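Local coordinates for protein L-talarate/Galactarate Dehydratase (Salmonella typhimurium, PDB 2PP0) that catalyses the magnesium-dependent dehydration of L-talarate and galactarate to 5-keto-4-deoxy-D-glucarate, and also interconverts the two acid sugars by epimerization, at residues 90-93 and 94-98; 105-108 and 109-112; 203-206 and 207-211. All coordinates share one frame; numbering follows the deposited sequence.

Contact 1: residues 90-93 and 94-98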
loop_
_atom_site.group_PDB
_atom_site.type_symbol
_atom_site.label_atom_id
_atom_site.label_comp_id
_atom_site.label_asym_id
_atom_site.label_seq_id
_atom_site.Cartn_x
_atom_site.Cartn_y
_atom_site.Cartn_z
ATOM N N TYR B 90 8.108 25.067 -7.584
ATOM C CA TYR B 90 7.375 25.394 -8.810
ATOM C C TYR B 90 8.261 25.296 -10.052
ATOM O O TYR B 90 7.854 24.742 -11.076
ATOM C CB TYR B 90 6.802 26.807 -8.735
ATOM C CG TYR B 90 6.184 27.272 -10.039
ATOM C CD1 TYR B 90 4.904 26.857 -10.419
ATOM C CD2 TYR B 90 6.885 28.115 -10.902
ATOM C CE1 TYR B 90 4.341 27.273 -11.625
ATOM C CE2 TYR B 90 6.329 28.538 -12.115
ATOM C CZ TYR B 90 5.057 28.113 -12.467
ATOM O OH TYR B 90 4.497 28.532 -13.656
ATOM N N ALA B 91 9.473 25.841 -9.966
ATOM C CA ALA B 91 10.389 25.813 -11.106
ATOM C C ALA B 91 10.699 24.395 -11.577
ATOM O O ALA B 91 10.731 24.127 -12.781
ATOM C CB ALA B 91 11.696 26.556 -10.755
ATOM N N HIS B 92 10.932 23.481 -10.641
ATOM C CA HIS B 92 11.238 22.102 -11.020
ATOM C C HIS B 92 9.992 21.393 -11.559
ATOM O O HIS B 92 10.066 20.654 -12.533
ATOM C CB HIS B 92 11.790 21.322 -9.826
ATOM C CG HIS B 92 12.324 19.972 -10.193
ATOM N ND1 HIS B 92 13.383 19.803 -11.058
ATOM C CD2 HIS B 92 11.923 18.726 -9.844
ATOM C CE1 HIS B 92 13.611 18.513 -11.228
ATOM N NE2 HIS B 92 12.738 17.837 -10.503
ATOM N N ALA B 93 8.853 21.614 -10.911
ATOM C CA ALA B 93 7.599 21.001 -11.357
ATOM C C ALA B 93 7.380 21.425 -12.810
ATOM O O ALA B 93 7.031 20.620 -13.671
ATOM C CB ALA B 93 6.449 21.479 -10.481
ATOM N N LYS B 94 7.621 22.701 -13.085
ATOM C CA LYS B 94 7.460 23.220 -14.434
ATOM C C LYS B 94 8.416 22.566 -15.427
ATOM O O LYS B 94 8.060 22.351 -16.583
ATOM C CB LYS B 94 7.671 24.738 -14.428
ATOM C CG LYS B 94 7.662 25.386 -15.802
ATOM C CD LYS B 94 7.621 26.896 -15.663
ATOM C CE LYS B 94 7.816 27.599 -16.996
ATOM N NZ LYS B 94 7.884 29.078 -16.796
ATOM N N GLU B 95 9.624 22.232 -14.975
ATOM C CA GLU B 95 10.621 21.640 -15.866
ATOM C C GLU B 95 10.440 20.140 -16.140
ATOM O O GLU B 95 11.024 19.610 -17.086
ATOM C CB GLU B 95 12.043 21.921 -15.324
ATOM C CG GLU B 95 13.177 21.527 -16.285
ATOM C CD GLU B 95 14.565 22.008 -15.839
ATOM O OE1 GLU B 95 14.758 22.324 -14.644
ATOM O OE2 GLU B 95 15.473 22.053 -16.690
ATOM N N ILE B 96 9.621 19.462 -15.337
ATOM C CA ILE B 96 9.389 18.025 -15.520
ATOM C C ILE B 96 7.945 17.638 -15.883
ATOM O O ILE B 96 7.708 16.528 -16.352
ATOM C CB ILE B 96 9.752 17.219 -14.242
ATOM C CG1 ILE B 96 8.862 17.665 -13.078
ATOM C CG2 ILE B 96 11.231 17.410 -13.891
ATOM C CD1 ILE B 96 9.052 16.843 -11.803
ATOM N N ALA B 97 6.997 18.544 -15.658
ATOM C CA ALA B 97 5.574 18.276 -15.918
ATOM C C ALA B 97 5.222 17.698 -17.290
ATOM O O ALA B 97 4.322 16.852 -17.406
ATOM C CB ALA B 97 4.763 19.538 -15.669
ATOM N N ASP B 98 5.918 18.155 -18.326
ATOM C CA ASP B 98 5.676 17.683 -19.687
ATOM C C ASP B 98 5.738 16.160 -19.811
ATOM O O ASP B 98 5.089 15.572 -20.677
ATOM C CB ASP B 98 6.683 18.328 -20.638
ATOM C CG ASP B 98 8.041 18.525 -19.991
ATOM O OD1 ASP B 98 8.172 19.428 -19.119
ATOM O OD2 ASP B 98 8.973 17.769 -20.345
HETATM O O HOH W 1 5.989 30.262 -15.286
HETATM O O HOH W 2 14.341 22.169 -12.081
#

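Contact 2: residues 105-108 and 109-112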
loop_
_atom_site.group_PDB
_atom_site.type_symbol
_atom_site.label_atom_id
_atom_site.label_comp_id
_atom_site.label_asym_id
_atom_site.label_seq_id
_atom_site.Cartn_x
_atom_site.Cartn_y
_atom_site.Cartn_z
ATOM N N PRO B 105 -2.664 7.690 -16.329
ATOM C CA PRO B 105 -2.730 8.252 -14.976
ATOM C C PRO B 105 -2.884 7.281 -13.807
ATOM O O PRO B 105 -2.603 7.641 -12.663
ATOM C CB PRO B 105 -3.891 9.239 -15.076
ATOM C CG PRO B 105 -4.807 8.561 -16.060
ATOM C CD PRO B 105 -3.831 8.108 -17.128
ATOM N N ASN B 106 -3.320 6.054 -14.077
ATOM C CA ASN B 106 -3.492 5.092 -12.994
ATOM C C ASN B 106 -2.192 4.491 -12.474
ATOM O O ASN B 106 -2.134 4.051 -11.330
ATOM C CB ASN B 106 -4.440 3.977 -13.433
ATOM C CG ASN B 106 -5.791 4.518 -13.833
ATOM O OD1 ASN B 106 -6.134 4.554 -15.016
ATOM N ND2 ASN B 106 -6.553 4.979 -12.848
ATOM N N ASP B 107 -1.160 4.473 -13.309
ATOM C CA ASP B 107 0.138 3.919 -12.921
ATOM C C ASP B 107 0.948 5.000 -12.212
ATOM O O ASP B 107 1.972 5.475 -12.707
ATOM C CB ASP B 107 0.864 3.394 -14.163
ATOM C CG ASP B 107 0.113 2.242 -14.824
ATOM O OD1 ASP B 107 -0.793 1.694 -14.165
ATOM O OD2 ASP B 107 0.429 1.868 -15.980
ATOM N N ILE B 108 0.465 5.366 -11.032
ATOM C CA ILE B 108 1.052 6.410 -10.213
ATOM C C ILE B 108 2.528 6.242 -9.852
ATOM O O ILE B 108 3.303 7.193 -10.003
ATOM C CB ILE B 108 0.212 6.612 -8.936
ATOM C CG1 ILE B 108 -1.222 6.991 -9.339
ATOM C CG2 ILE B 108 0.825 7.710 -8.064
ATOM C CD1 ILE B 108 -2.160 7.297 -8.171
ATOM N N ASP B 109 2.919 5.061 -9.378
ATOM C CA ASP B 109 4.322 4.818 -9.032
ATOM C C ASP B 109 5.165 4.807 -10.289
ATOM O O ASP B 109 6.319 5.225 -10.274
ATOM C CB ASP B 109 4.519 3.467 -8.340
ATOM C CG ASP B 109 4.046 3.465 -6.911
ATOM O OD1 ASP B 109 4.174 4.507 -6.234
ATOM O OD2 ASP B 109 3.563 2.405 -6.458
ATOM N N LYS B 110 4.587 4.306 -11.376
ATOM C CA LYS B 110 5.296 4.238 -12.644
ATOM C C LYS B 110 5.627 5.653 -13.113
ATOM O O LYS B 110 6.735 5.916 -13.587
ATOM C CB LYS B 110 4.441 3.512 -13.683
ATOM C CG LYS B 110 5.172 3.171 -14.969
ATOM C CD LYS B 110 4.228 2.485 -15.951
ATOM C CE LYS B 110 4.942 2.099 -17.231
ATOM N NZ LYS B 110 4.062 1.293 -18.123
ATOM N N ILE B 111 4.669 6.564 -12.960
ATOM C CA ILE B 111 4.860 7.960 -13.349
ATOM C C ILE B 111 5.856 8.635 -12.402
ATOM O O ILE B 111 6.718 9.403 -12.830
ATOM C CB ILE B 111 3.521 8.733 -13.308
ATOM C CG1 ILE B 111 2.608 8.245 -14.435
ATOM C CG2 ILE B 111 3.763 10.220 -13.457
ATOM C CD1 ILE B 111 1.190 8.797 -14.354
ATOM N N TYR B 112 5.719 8.351 -11.112
ATOM C CA TYR B 112 6.613 8.913 -10.106
ATOM C C TYR B 112 8.054 8.583 -10.507
ATOM O O TYR B 112 8.911 9.460 -10.560
ATOM C CB TYR B 112 6.308 8.298 -8.737
ATOM C CG TYR B 112 6.647 9.194 -7.577
ATOM C CD1 TYR B 112 5.641 9.750 -6.791
ATOM C CD2 TYR B 112 7.974 9.500 -7.270
ATOM C CE1 TYR B 112 5.942 10.586 -5.727
ATOM C CE2 TYR B 112 8.287 10.340 -6.211
ATOM C CZ TYR B 112 7.272 10.880 -5.444
ATOM O OH TYR B 112 7.576 11.726 -4.405
HETATM O O HOH W 3 2.138 -0.192 -16.808
#

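Contact 3: residues 203-206 and 207-211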
loop_
_atom_site.group_PDB
_atom_site.type_symbol
_atom_site.label_atom_id
_atom_site.label_comp_id
_atom_site.label_asym_id
_atom_site.label_seq_id
_atom_site.Cartn_x
_atom_site.Cartn_y
_atom_site.Cartn_z
ATOM N N CYS B 203 12.649 29.424 29.477
ATOM C CA CYS B 203 11.951 28.191 29.834
ATOM C C CYS B 203 10.891 28.437 30.895
ATOM O O CYS B 203 9.902 27.704 30.984
ATOM C CB CYS B 203 12.941 27.138 30.342
ATOM S SG CYS B 203 13.984 26.413 29.057
ATOM N N ALA B 204 11.103 29.471 31.701
ATOM C CA ALA B 204 10.168 29.815 32.767
ATOM C C ALA B 204 8.840 30.326 32.212
ATOM O O ALA B 204 7.774 30.024 32.752
ATOM C CB ALA B 204 10.793 30.868 33.683
ATOM N N GLU B 205 8.908 31.090 31.128
ATOM C CA GLU B 205 7.707 31.649 30.515
ATOM C C GLU B 205 6.883 30.582 29.789
ATOM O O GLU B 205 5.673 30.748 29.608
ATOM C CB GLU B 205 8.089 32.776 29.549
ATOM C CG GLU B 205 6.916 33.608 29.036
ATOM C CD GLU B 205 6.056 34.182 30.158
ATOM O OE1 GLU B 205 6.621 34.621 31.185
ATOM O OE2 GLU B 205 4.814 34.206 30.005
ATOM N N ASP B 206 7.536 29.496 29.373
ATOM C CA ASP B 206 6.842 28.406 28.687
ATOM C C ASP B 206 6.059 27.573 29.694
ATOM O O ASP B 206 4.933 27.145 29.423
ATOM C CB ASP B 206 7.829 27.499 27.953
ATOM C CG ASP B 206 8.193 28.021 26.582
ATOM O OD1 ASP B 206 7.502 28.938 26.093
ATOM O OD2 ASP B 206 9.163 27.504 25.987
ATOM N N ILE B 207 6.665 27.331 30.851
ATOM C CA ILE B 207 6.007 26.567 31.902
ATOM C C ILE B 207 4.813 27.383 32.384
ATOM O O ILE B 207 3.738 26.840 32.643
ATOM C CB ILE B 207 6.960 26.309 33.095
ATOM C CG1 ILE B 207 8.041 25.304 32.690
ATOM C CG2 ILE B 207 6.170 25.808 34.305
ATOM C CD1 ILE B 207 7.495 23.968 32.216
ATOM N N ARG B 208 5.014 28.692 32.489
ATOM C CA ARG B 208 3.970 29.609 32.929
ATOM C C ARG B 208 2.760 29.543 32.002
ATOM O O ARG B 208 1.627 29.370 32.453
ATOM C CB ARG B 208 4.519 31.036 32.967
ATOM C CG ARG B 208 3.467 32.097 33.240
ATOM C CD ARG B 208 4.086 33.473 33.377
ATOM N NE ARG B 208 3.060 34.494 33.567
ATOM C CZ ARG B 208 2.315 35.001 32.590
ATOM N NH1 ARG B 208 2.483 34.591 31.340
ATOM N NH2 ARG B 208 1.393 35.914 32.868
ATOM N N ARG B 209 3.005 29.684 30.704
ATOM C CA ARG B 209 1.930 29.631 29.725
ATOM C C ARG B 209 1.264 28.258 29.729
ATOM O O ARG B 209 0.036 28.161 29.704
ATOM C CB ARG B 209 2.477 29.960 28.332
ATOM C CG ARG B 209 2.913 31.409 28.187
ATOM C CD ARG B 209 3.982 31.591 27.118
ATOM N NE ARG B 209 3.501 31.375 25.754
ATOM C CZ ARG B 209 2.619 32.153 25.134
ATOM N NH1 ARG B 209 2.103 33.208 25.753
ATOM N NH2 ARG B 209 2.266 31.889 23.885
ATOM N N LEU B 210 2.071 27.199 29.778
ATOM C CA LEU B 210 1.542 25.837 29.775
ATOM C C LEU B 210 0.670 25.570 31.002
ATOM O O LEU B 210 -0.368 24.915 30.901
ATOM C CB LEU B 210 2.687 24.814 29.713
ATOM C CG LEU B 210 2.318 23.328 29.597
ATOM C CD1 LEU B 210 1.439 23.098 28.375
ATOM C CD2 LEU B 210 3.584 22.495 29.491
ATOM N N THR B 211 1.085 26.077 32.159
ATOM C CA THR B 211 0.312 25.873 33.382
ATOM C C THR B 211 -1.022 26.614 33.304
ATOM O O THR B 211 -2.052 26.110 33.761
ATOM C CB THR B 211 1.078 26.363 34.638
ATOM O OG1 THR B 211 1.321 27.773 34.539
ATOM C CG2 THR B 211 2.404 25.631 34.770
#

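Contact 1: residues 90-93 and 94-98
Tyr90 and Lys94 both carry CG anti to the backbone N (chi1 173° and 174°), and the lysine then runs on fully extended, which brings its CD near the hydroxyl end of the tyrosine ring. The pair is one turn apart on helix 86-96, in the N-terminal domain of this mandelate racemase/muconate lactonizing enzyme family member. Lys94 CD lies 4.1 Å from Tyr90 OH, an oblique approach to the ring. Beyond it the two polar ends share a water, which lies at the ring edge in plane and accepts a hydrogen bond from Lys94 NZ.

A second i, i+4 pair, His92 and Ile96, packs apolar carbon on imidazole. Ile96 CG2 sits over one face of the ring, offset toward the rim, in a CH-pi contact 4.0 Å from the His92 ring centroid. CG1 of Ile96 occupies the position between the backbone N and the carbonyl carbon (chi1 62°), and this leaves CG2 beside the nitrogen, turned to the imidazole.

The backbone bonds here are partly bifurcated. Ile96 N donates weakly to His92 O and also to Ala93 O. A further donor, Ala97 N, lies 2.9 Å from Ala93 O. Tyr90 and Ala93 pack on Leu33 of strand 28-40, whereas His92 and Ile96 face helix 127-146, touching Ala131 and Ile132 respectively, so adjoining faces of the helix pack on the sheet and on helix 127-146, with Ala93 touching both. At the edge of the imidazole, in its plane, a second water lies 2.7 Å from His92 ND1 and donates to Glu95 OE1 at 2.6 Å.

Contact 2: residues 105-108 and 109-112
Two backbone hydrogen bonds start helix 108-118 in the N-terminal capping domain of this enolase-superfamily enzyme: Ile111 N reaches Asp107 O at 2.9 Å, and Tyr112 N reaches Ile108 O at 2.9 Å. Asp107 holds the N-cap position and is the centre of an inverse gamma turn, yet its carboxylate makes no capping bond.

Van der Waals packing accompanies the first turn. With CG anti to the backbone N (chi1 -170°), the extended Lys110 lies alongside Asp107, pointing the same way; Asp107 CB is 3.6 Å from Lys110 CB and 3.9 Å from Lys110 CD. Ile111 CD1 comes within 4.0 Å of Pro105 CA, where the preceding loop meets the helix.

The charged ends stay apart: Asp107 OD2 and Lys110 NZ are separated by 4.3 Å, too far for a salt bridge. One water spans them, donating to the carboxylate and accepting from the ammonium group. The same carboxylate also crosses the subunit interface: OD2 forms a salt bridge with Lys153 of the second subunit, and OD1 accepts from the backbone N of Ala157 of that subunit.

Within its own chain, the helix start packs Ile108 and Tyr112 against Asp136 of helix 127-146, while Ile108 and Asp109 meet Ser309 at the beginning of helix 308-320.

Contact 3: residues 203-206 and 207-211
Glu205 and Arg208 form an i, i+3 salt bridge on helix 203-217, with Glu205 OE2 2.7 Å from Arg208 NH1. The hydrogen bond within it is weak, its N-H...O angle only 125°, and the carboxylate and guanidinium planes are turned 41° apart. The two side chains point the same way, so the carboxylate also lies along the arginine's methylene chain: Glu205 OE1 and OE2 are each 3.5 Å from Arg208 CD.

Torsions set up this meeting. The glutamate chain bends at chi2 (54°), swinging the carboxylate forward toward the next turn, where Arg208, extended from CG to NE, meets it. Arg209 crosses on another side of the same glutamate. Its CD packs 3.1 Å from Glu205 O and 4.0 Å from Glu205 CG, and a bend at chi3 carries the guanidinium away to Thr174 O, which accepts from NH2.

Regular backbone bonds fix the spacing of these groups. Arg209 N donates to Glu205 O at 3.1 Å and Leu210 N to Asp206 O at 2.9 Å. Further out, Asp206 OD2 accepts from the backbone N of Gln200, tying the first turn to the loop that follows strand 194-197, the strand that carries the proton acceptor Lys197.

The helix is the crossover of the beta-alpha-beta unit between strands 194-197 and 223-226 of the TIM-barrel-like domain. Leu210 packs on Leu223 and Val225 of the second strand; Arg208 and Arg209 touch Leu176 of helix 176-188, and Cys203 and Ile207 meet helix 233-243.

The three contacts follow one another along the chain without interleaving. Contacts 1 and 2 belong to the N-terminal domain, on the successive helices 86-96 and 108-118; their centres are about 17 Å apart and their nearest atoms about 7 Å, without touching. Both helices pack on helix 127-146, which therefore links them. Contact 3 lies on the opposite side of the chain's centre, about 45 Å from contact 1 and about 49 Å from contact 2 between centres, in the barrel domain that supplies the magnesium ligands. Contact 2 alone touches the second subunit; contacts 1 and 2 thus lie in the capping domain and contact 3 in a helix of the barrel's outer layer, next to the strand that carries the proton acceptor.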